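Local coordinates for probable amidase (Thermus thermophilus, PDB 2DC0), which belongs to the amidase family and has an alpha/beta fold of helices packed around a large mixed beta-sheet, found here in a two-chain assembly, at residues Leu197-Ser202 with Tyr291-Ile296; Pro90-Pro95 with Arg295-Ala300. All coordinates share one frame; numbering follows the deposited sequence.

Interaction 1: Leu197-Ser202 with Tyr291-Ile296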
ATOM      1  N   LEU A 197     -21.076  -8.947  -4.076  1.00 19.89           N
ATOM      2  CA  LEU A 197     -20.397  -9.624  -5.170  1.00 20.31           C
ATOM      3  C   LEU A 197     -19.086  -8.897  -5.433  1.00 20.68           C
ATOM      4  O   LEU A 197     -19.078  -7.709  -5.731  1.00 20.95           O
ATOM      5  CB  LEU A 197     -21.244  -9.591  -6.440  1.00 19.63           C
ATOM      6  CG  LEU A 197     -20.533 -10.144  -7.673  1.00 17.87           C
ATOM      7  CD1 LEU A 197     -20.348 -11.658  -7.529  1.00 19.08           C
ATOM      8  CD2 LEU A 197     -21.345  -9.832  -8.913  1.00 18.50           C
ATOM      9  N   PRO A 198     -17.957  -9.600  -5.319  1.00 21.03           N
ATOM     10  CA  PRO A 198     -16.680  -8.927  -5.569  1.00 19.28           C
ATOM     11  C   PRO A 198     -16.269  -8.893  -7.046  1.00 20.00           C
ATOM     12  O   PRO A 198     -16.794  -9.643  -7.874  1.00 17.21           O
ATOM     13  CB  PRO A 198     -15.701  -9.727  -4.712  1.00 22.27           C
ATOM     14  CG  PRO A 198     -16.263 -11.123  -4.775  1.00 21.93           C
ATOM     15  CD  PRO A 198     -17.764 -10.911  -4.669  1.00 21.00           C
ATOM     16  N   LEU A 199     -15.358  -7.985  -7.379  1.00 18.06           N
ATOM     17  CA  LEU A 199     -14.826  -7.904  -8.733  1.00 19.63           C
ATOM     18  C   LEU A 199     -13.350  -8.206  -8.500  1.00 19.60           C
ATOM     19  O   LEU A 199     -12.834  -9.238  -8.920  1.00 19.84           O
ATOM     20  CB  LEU A 199     -14.993  -6.503  -9.320  1.00 18.39           C
ATOM     21  CG  LEU A 199     -14.395  -6.300 -10.721  1.00 18.35           C
ATOM     22  CD1 LEU A 199     -15.039  -7.246 -11.727  1.00 18.16           C
ATOM     23  CD2 LEU A 199     -14.609  -4.848 -11.150  1.00 19.82           C
ATOM     24  N   SER A 200     -12.689  -7.290  -7.805  1.00 18.66           N
ATOM     25  CA  SER A 200     -11.290  -7.430  -7.437  1.00 19.07           C
ATOM     26  C   SER A 200     -11.263  -7.195  -5.930  1.00 21.01           C
ATOM     27  O   SER A 200     -11.333  -6.057  -5.480  1.00 19.54           O
ATOM     28  CB  SER A 200     -10.442  -6.372  -8.139  1.00 20.36           C
ATOM     29  OG  SER A 200      -9.124  -6.359  -7.614  1.00 22.82           O
ATOM     30  N   ARG A 201     -11.176  -8.269  -5.154  1.00 20.84           N
ATOM     31  CA  ARG A 201     -11.169  -8.145  -3.703  1.00 22.53           C
ATOM     32  C   ARG A 201     -10.116  -7.203  -3.128  1.00 21.78           C
ATOM     33  O   ARG A 201     -10.371  -6.552  -2.120  1.00 22.01           O
ATOM     34  CB  ARG A 201     -11.015  -9.522  -3.055  1.00 22.91           C
ATOM     35  CG  ARG A 201     -12.222 -10.441  -3.213  1.00 28.43           C
ATOM     36  CD  ARG A 201     -11.875 -11.844  -2.737  1.00 33.47           C
ATOM     37  NE  ARG A 201     -11.425 -11.844  -1.348  1.00 40.12           N
ATOM     38  CZ  ARG A 201     -10.642 -12.779  -0.815  1.00 42.40           C
ATOM     39  NH1 ARG A 201     -10.216 -13.795  -1.558  1.00 43.77           N
ATOM     40  NH2 ARG A 201     -10.283 -12.697   0.460  1.00 43.18           N
ATOM     41  N   SER A 202      -8.940  -7.119  -3.749  1.00 21.58           N
ATOM     42  CA  SER A 202      -7.888  -6.252  -3.221  1.00 21.26           C
ATOM     43  C   SER A 202      -7.933  -4.838  -3.792  1.00 21.99           C
ATOM     44  O   SER A 202      -7.067  -4.014  -3.495  1.00 21.46           O
ATOM     45  CB  SER A 202      -6.503  -6.864  -3.477  1.00 19.80           C
ATOM     46  OG  SER A 202      -6.175  -6.855  -4.853  1.00 20.28           O
ATOM     47  N   TYR A 291      -7.431 -10.463 -13.621  1.00 17.34           N
ATOM     48  CA  TYR A 291      -7.017 -11.753 -13.082  1.00 17.68           C
ATOM     49  C   TYR A 291      -7.930 -12.148 -11.927  1.00 17.85           C
ATOM     50  O   TYR A 291      -8.459 -13.261 -11.903  1.00 18.15           O
ATOM     51  CB  TYR A 291      -5.574 -11.708 -12.571  1.00 20.28           C
ATOM     52  CG  TYR A 291      -5.107 -13.030 -11.985  1.00 20.44           C
ATOM     53  CD1 TYR A 291      -4.581 -14.031 -12.802  1.00 23.31           C
ATOM     54  CD2 TYR A 291      -5.231 -13.294 -10.620  1.00 22.73           C
ATOM     55  CE1 TYR A 291      -4.190 -15.267 -12.278  1.00 22.58           C
ATOM     56  CE2 TYR A 291      -4.842 -14.527 -10.081  1.00 23.77           C
ATOM     57  CZ  TYR A 291      -4.325 -15.506 -10.922  1.00 24.32           C
ATOM     58  OH  TYR A 291      -3.950 -16.722 -10.405  1.00 27.27           O
ATOM     59  N   GLU A 292      -8.111 -11.240 -10.968  1.00 16.61           N
ATOM     60  CA  GLU A 292      -8.959 -11.527  -9.810  1.00 17.40           C
ATOM     61  C   GLU A 292     -10.419 -11.708 -10.208  1.00 18.53           C
ATOM     62  O   GLU A 292     -11.092 -12.611  -9.707  1.00 18.43           O
ATOM     63  CB  GLU A 292      -8.850 -10.413  -8.747  1.00 17.51           C
ATOM     64  CG  GLU A 292      -7.461 -10.265  -8.113  1.00 16.93           C
ATOM     65  CD  GLU A 292      -7.441  -9.337  -6.890  1.00 19.84           C
ATOM     66  OE1 GLU A 292      -8.437  -8.628  -6.635  1.00 18.70           O
ATOM     67  OE2 GLU A 292      -6.413  -9.313  -6.184  1.00 17.96           O
ATOM     68  N   ALA A 293     -10.904 -10.857 -11.112  1.00 16.57           N
ATOM     69  CA  ALA A 293     -12.295 -10.928 -11.552  1.00 17.91           C
ATOM     70  C   ALA A 293     -12.594 -12.239 -12.274  1.00 18.56           C
ATOM     71  O   ALA A 293     -13.658 -12.837 -12.087  1.00 16.87           O
ATOM     72  CB  ALA A 293     -12.619  -9.745 -12.462  1.00 16.83           C
ATOM     73  N   ALA A 294     -11.656 -12.684 -13.102  1.00 17.45           N
ATOM     74  CA  ALA A 294     -11.853 -13.926 -13.837  1.00 19.84           C
ATOM     75  C   ALA A 294     -11.955 -15.124 -12.891  1.00 19.96           C
ATOM     76  O   ALA A 294     -12.714 -16.055 -13.145  1.00 21.11           O
ATOM     77  CB  ALA A 294     -10.719 -14.135 -14.832  1.00 20.06           C
ATOM     78  N   ARG A 295     -11.199 -15.104 -11.799  1.00 18.80           N
ATOM     79  CA  ARG A 295     -11.246 -16.219 -10.871  1.00 20.85           C
ATOM     80  C   ARG A 295     -12.557 -16.234 -10.085  1.00 21.21           C
ATOM     81  O   ARG A 295     -12.986 -17.278  -9.595  1.00 22.11           O
ATOM     82  CB  ARG A 295     -10.028 -16.188  -9.941  1.00 21.96           C
ATOM     83  CG  ARG A 295      -8.685 -16.222 -10.702  1.00 23.46           C
ATOM     84  CD  ARG A 295      -8.665 -17.392 -11.685  1.00 23.90           C
ATOM     85  NE  ARG A 295      -7.448 -17.540 -12.492  1.00 23.32           N
ATOM     86  CZ  ARG A 295      -7.025 -16.677 -13.414  1.00 25.03           C
ATOM     87  NH1 ARG A 295      -7.702 -15.559 -13.657  1.00 24.23           N
ATOM     88  NH2 ARG A 295      -5.950 -16.963 -14.144  1.00 21.27           N
ATOM     89  N   ILE A 296     -13.204 -15.081  -9.969  1.00 21.78           N
ATOM     90  CA  ILE A 296     -14.483 -15.020  -9.269  1.00 20.89           C
ATOM     91  C   ILE A 296     -15.567 -15.681 -10.112  1.00 19.87           C
ATOM     92  O   ILE A 296     -16.391 -16.433  -9.601  1.00 19.66           O
ATOM     93  CB  ILE A 296     -14.925 -13.573  -9.021  1.00 23.11           C
ATOM     94  CG1 ILE A 296     -13.971 -12.908  -8.030  1.00 23.82           C
ATOM     95  CG2 ILE A 296     -16.374 -13.550  -8.521  1.00 20.58           C
ATOM     96  CD1 ILE A 296     -13.891 -13.509  -6.600  1.00 23.38           C
TER

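Interaction 2: Pro90-Pro95 with Arg295-Ala300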
ATOM      1  N   PRO A  90     -24.805 -17.175 -14.108  1.00 26.59           N
ATOM      2  CA  PRO A  90     -25.007 -17.516 -12.699  1.00 26.53           C
ATOM      3  C   PRO A  90     -23.960 -16.794 -11.850  1.00 26.16           C
ATOM      4  O   PRO A  90     -22.846 -16.533 -12.314  1.00 25.63           O
ATOM      5  CB  PRO A  90     -24.832 -19.035 -12.683  1.00 26.56           C
ATOM      6  CG  PRO A  90     -23.853 -19.270 -13.799  1.00 28.64           C
ATOM      7  CD  PRO A  90     -24.386 -18.356 -14.883  1.00 26.81           C
ATOM      8  N   LEU A  91     -24.316 -16.459 -10.616  1.00 24.83           N
ATOM      9  CA  LEU A  91     -23.390 -15.765  -9.728  1.00 26.03           C
ATOM     10  C   LEU A  91     -22.940 -16.661  -8.577  1.00 26.63           C
ATOM     11  O   LEU A  91     -23.624 -17.624  -8.221  1.00 26.08           O
ATOM     12  CB  LEU A  91     -24.060 -14.508  -9.156  1.00 25.06           C
ATOM     13  CG  LEU A  91     -24.537 -13.467 -10.178  1.00 26.10           C
ATOM     14  CD1 LEU A  91     -25.267 -12.343  -9.464  1.00 26.34           C
ATOM     15  CD2 LEU A  91     -23.342 -12.930 -10.959  1.00 25.32           C
ATOM     16  N   PRO A  92     -21.773 -16.361  -7.985  1.00 26.17           N
ATOM     17  CA  PRO A  92     -21.280 -17.170  -6.865  1.00 26.95           C
ATOM     18  C   PRO A  92     -22.279 -17.014  -5.725  1.00 27.17           C
ATOM     19  O   PRO A  92     -23.104 -16.107  -5.748  1.00 25.60           O
ATOM     20  CB  PRO A  92     -19.935 -16.526  -6.531  1.00 26.77           C
ATOM     21  CG  PRO A  92     -19.499 -15.944  -7.838  1.00 27.58           C
ATOM     22  CD  PRO A  92     -20.780 -15.348  -8.376  1.00 25.96           C
ATOM     23  N   PRO A  93     -22.208 -17.888  -4.712  1.00 28.23           N
ATOM     24  CA  PRO A  93     -23.128 -17.813  -3.573  1.00 28.74           C
ATOM     25  C   PRO A  93     -22.971 -16.521  -2.771  1.00 28.22           C
ATOM     26  O   PRO A  93     -21.859 -16.099  -2.452  1.00 27.20           O
ATOM     27  CB  PRO A  93     -22.762 -19.054  -2.759  1.00 30.07           C
ATOM     28  CG  PRO A  93     -21.301 -19.206  -3.036  1.00 31.65           C
ATOM     29  CD  PRO A  93     -21.221 -18.965  -4.519  1.00 29.41           C
ATOM     30  N   LEU A  94     -24.096 -15.894  -2.455  1.00 27.27           N
ATOM     31  CA  LEU A  94     -24.092 -14.658  -1.687  1.00 27.03           C
ATOM     32  C   LEU A  94     -25.127 -14.732  -0.580  1.00 25.53           C
ATOM     33  O   LEU A  94     -26.118 -15.446  -0.694  1.00 25.32           O
ATOM     34  CB  LEU A  94     -24.416 -13.472  -2.596  1.00 26.65           C
ATOM     35  CG  LEU A  94     -23.379 -13.135  -3.668  1.00 28.40           C
ATOM     36  CD1 LEU A  94     -23.983 -12.178  -4.683  1.00 28.06           C
ATOM     37  CD2 LEU A  94     -22.146 -12.524  -3.013  1.00 27.91           C
ATOM     38  N   PRO A  95     -24.906 -13.994   0.514  1.00 25.63           N
ATOM     39  CA  PRO A  95     -25.860 -14.004   1.623  1.00 25.58           C
ATOM     40  C   PRO A  95     -27.109 -13.203   1.258  1.00 25.83           C
ATOM     41  O   PRO A  95     -27.160 -12.556   0.206  1.00 24.49           O
ATOM     42  CB  PRO A  95     -25.064 -13.372   2.763  1.00 25.39           C
ATOM     43  CG  PRO A  95     -24.188 -12.394   2.034  1.00 25.28           C
ATOM     44  CD  PRO A  95     -23.707 -13.211   0.861  1.00 24.48           C
ATOM     45  N   ARG A 295     -11.199 -15.104 -11.799  1.00 18.80           N
ATOM     46  CA  ARG A 295     -11.246 -16.219 -10.871  1.00 20.85           C
ATOM     47  C   ARG A 295     -12.557 -16.234 -10.085  1.00 21.21           C
ATOM     48  O   ARG A 295     -12.986 -17.278  -9.595  1.00 22.11           O
ATOM     49  CB  ARG A 295     -10.028 -16.188  -9.941  1.00 21.96           C
ATOM     50  CG  ARG A 295      -8.685 -16.222 -10.702  1.00 23.46           C
ATOM     51  CD  ARG A 295      -8.665 -17.392 -11.685  1.00 23.90           C
ATOM     52  NE  ARG A 295      -7.448 -17.540 -12.492  1.00 23.32           N
ATOM     53  CZ  ARG A 295      -7.025 -16.677 -13.414  1.00 25.03           C
ATOM     54  NH1 ARG A 295      -7.702 -15.559 -13.657  1.00 24.23           N
ATOM     55  NH2 ARG A 295      -5.950 -16.963 -14.144  1.00 21.27           N
ATOM     56  N   ILE A 296     -13.204 -15.081  -9.969  1.00 21.78           N
ATOM     57  CA  ILE A 296     -14.483 -15.020  -9.269  1.00 20.89           C
ATOM     58  C   ILE A 296     -15.567 -15.681 -10.112  1.00 19.87           C
ATOM     59  O   ILE A 296     -16.391 -16.433  -9.601  1.00 19.66           O
ATOM     60  CB  ILE A 296     -14.925 -13.573  -9.021  1.00 23.11           C
ATOM     61  CG1 ILE A 296     -13.971 -12.908  -8.030  1.00 23.82           C
ATOM     62  CG2 ILE A 296     -16.374 -13.550  -8.521  1.00 20.58           C
ATOM     63  CD1 ILE A 296     -13.891 -13.509  -6.600  1.00 23.38           C
ATOM     64  N   HIS A 297     -15.552 -15.390 -11.407  1.00 20.50           N
ATOM     65  CA  HIS A 297     -16.552 -15.908 -12.335  1.00 21.32           C
ATOM     66  C   HIS A 297     -16.053 -17.060 -13.189  1.00 22.59           C
ATOM     67  O   HIS A 297     -16.633 -17.364 -14.230  1.00 23.77           O
ATOM     68  CB  HIS A 297     -17.019 -14.772 -13.242  1.00 19.96           C
ATOM     69  CG  HIS A 297     -17.597 -13.614 -12.494  1.00 19.59           C
ATOM     70  ND1 HIS A 297     -18.891 -13.605 -12.020  1.00 19.02           N
ATOM     71  CD2 HIS A 297     -17.040 -12.446 -12.089  1.00 17.34           C
ATOM     72  CE1 HIS A 297     -19.107 -12.483 -11.354  1.00 18.18           C
ATOM     73  NE2 HIS A 297     -17.999 -11.763 -11.381  1.00 16.87           N
ATOM     74  N   GLU A 298     -14.985 -17.704 -12.742  1.00 24.65           N
ATOM     75  CA  GLU A 298     -14.392 -18.810 -13.481  1.00 26.51           C
ATOM     76  C   GLU A 298     -15.360 -19.957 -13.790  1.00 26.77           C
ATOM     77  O   GLU A 298     -15.414 -20.441 -14.921  1.00 26.82           O
ATOM     78  CB  GLU A 298     -13.180 -19.333 -12.713  1.00 27.14           C
ATOM     79  CG  GLU A 298     -12.479 -20.488 -13.383  1.00 31.09           C
ATOM     80  CD  GLU A 298     -11.078 -20.696 -12.846  1.00 32.14           C
ATOM     81  OE1 GLU A 298     -10.886 -20.616 -11.614  1.00 33.38           O
ATOM     82  OE2 GLU A 298     -10.172 -20.945 -13.663  1.00 35.23           O
ATOM     83  N   LYS A 299     -16.121 -20.384 -12.790  1.00 26.97           N
ATOM     84  CA  LYS A 299     -17.076 -21.469 -12.977  1.00 28.98           C
ATOM     85  C   LYS A 299     -18.147 -21.087 -14.000  1.00 28.32           C
ATOM     86  O   LYS A 299     -18.384 -21.815 -14.966  1.00 26.76           O
ATOM     87  CB  LYS A 299     -17.725 -21.825 -11.637  1.00 30.55           C
ATOM     88  CG  LYS A 299     -18.655 -23.025 -11.681  1.00 35.50           C
ATOM     89  CD  LYS A 299     -19.131 -23.390 -10.282  1.00 38.12           C
ATOM     90  CE  LYS A 299     -19.977 -24.656 -10.291  1.00 40.87           C
ATOM     91  NZ  LYS A 299     -21.219 -24.499 -11.106  1.00 42.28           N
ATOM     92  N   ALA A 300     -18.784 -19.937 -13.796  1.00 27.21           N
ATOM     93  CA  ALA A 300     -19.828 -19.483 -14.711  1.00 28.10           C
ATOM     94  C   ALA A 300     -19.304 -19.282 -16.133  1.00 29.25           C
ATOM     95  O   ALA A 300     -20.009 -19.560 -17.104  1.00 28.28           O
ATOM     96  CB  ALA A 300     -20.446 -18.187 -14.201  1.00 28.21           C
TER
HETATM   97  O   HOH W   1     -20.227 -16.041 -11.441  1.00 23.23           O

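Interaction 1: Leu197-Ser202 with Tyr291-Ile296
Ser200 and Ser202 hold the carboxylate of Glu292 from the loop side, and this grip is the tight part of the contact. Glu292 has its CB directed toward the loop, CG anti to the carbonyl carbon and the chain extended, bringing the carboxylate up to both serine hydroxyls, one at each oxygen. Ser200 OG donates to Glu292 OE1 at 2.6 Å, from 50° above the carboxylate plane. The same oxygen takes a second, longer bond on its syn lone pair, Ser202 N to Glu292 OE1 at 3.3 Å and nearly straight (173°). Ser202 OG sits between its own backbone N and carbonyl carbon (chi1 69°), and donates to Glu292 OE2 at 2.8 Å on the syn side. With Tyr327 also bonded to OE2, each oxygen has two partners, which should fix the rotation of the group; Arg334, bonded to Ser202 OG, probably helps to offset the buried charge. Beside it the backbones close up: Leu199 O lies 3.2 Å from Ala293 CA in a CA-H...O contact, and Leu199 CD1 rests on Ala293 CB at 3.6 Å. Toward Pro198 the contact becomes looser and partly exposed, Ile296 lying along the loop with CD1 3.8 Å from Pro198 CG and with CG1 and CG2 near the carbonyl oxygens of Leu199 and Pro198. Arg201, also partly exposed, sends its guanidinium to Asp329 of the second subunit. The contact thus lays the end of helix 281-296 against the loop joining strands 182-185 and 206-210 of the mixed sheet, with helix 310-321 packing on it through Leu320 and helix 324-345 supplying Tyr327.

Interaction 2: Pro90-Pro95 with Arg295-Ala300
Pro90 and Ala300 bring the backbones together, their CA atoms 5.9 Å apart, where an extended, proline-rich loop passes the break between helix 281-296 and helix 298-303. The break falls at His297, which leaves helical geometry after the first helix and takes the N-cap position of the second. Ala300, on the second helix, points its CB at Pro90 and meets both the ring and the peptide: Pro90 CG is 3.6 Å from Ala300 CB, and Pro90 O lies 3.5 Å from that same methyl. Two residues on, the Pro92 ring reaches the end of the first helix. Its CG sits 3.6 Å from Ile296 O, and it lies 4.0 Å from the CG2 branch of Ile296, the side chains crossing at about a right angle. That same CG2 lies over one face of the His297 ring, toward its rim. Leu91 comes to this ring at its edge, near the plane, with CD2 4.3 Å from His297 CE1. A chi1 of -58° carries the imidazole to the loop side, and its rotation about CB-CG turns ND1 to a bridging water 2.8 Å away. That water donates to Pro90 O, also at 2.8 Å, and so joins the side chain at the helix break to the loop backbone. The chemistry is therefore mostly apolar, proline rings and leucine against isoleucine, alanine and the CE1 edge of His297. Direct hydrogen bonds between the segments are absent; the contact rests on shape and van der Waals packing, with a single water supplying its polar link.

Interactions 1 and 2 lie about 10 Å apart, centre to centre, on the same side of the chain's centre, and meet on the end of helix 281-296. Along the chain the loop 90-95 comes first, then 197-202, and both are met much later by 291-300. Ile296 serves both contacts, touching Pro198 through CD1 and Pro92 through CG2. The two loops touch where Leu197 CD1 packs on Pro92 CD at 3.8 Å; the same methyl also reaches His297 CE1 at the helix break, at 4.1 Å. One helix end and the break after it thus contact two loops that follow different strands of the mixed sheet, 69-73 and 182-185, beside the second subunit at interaction 1.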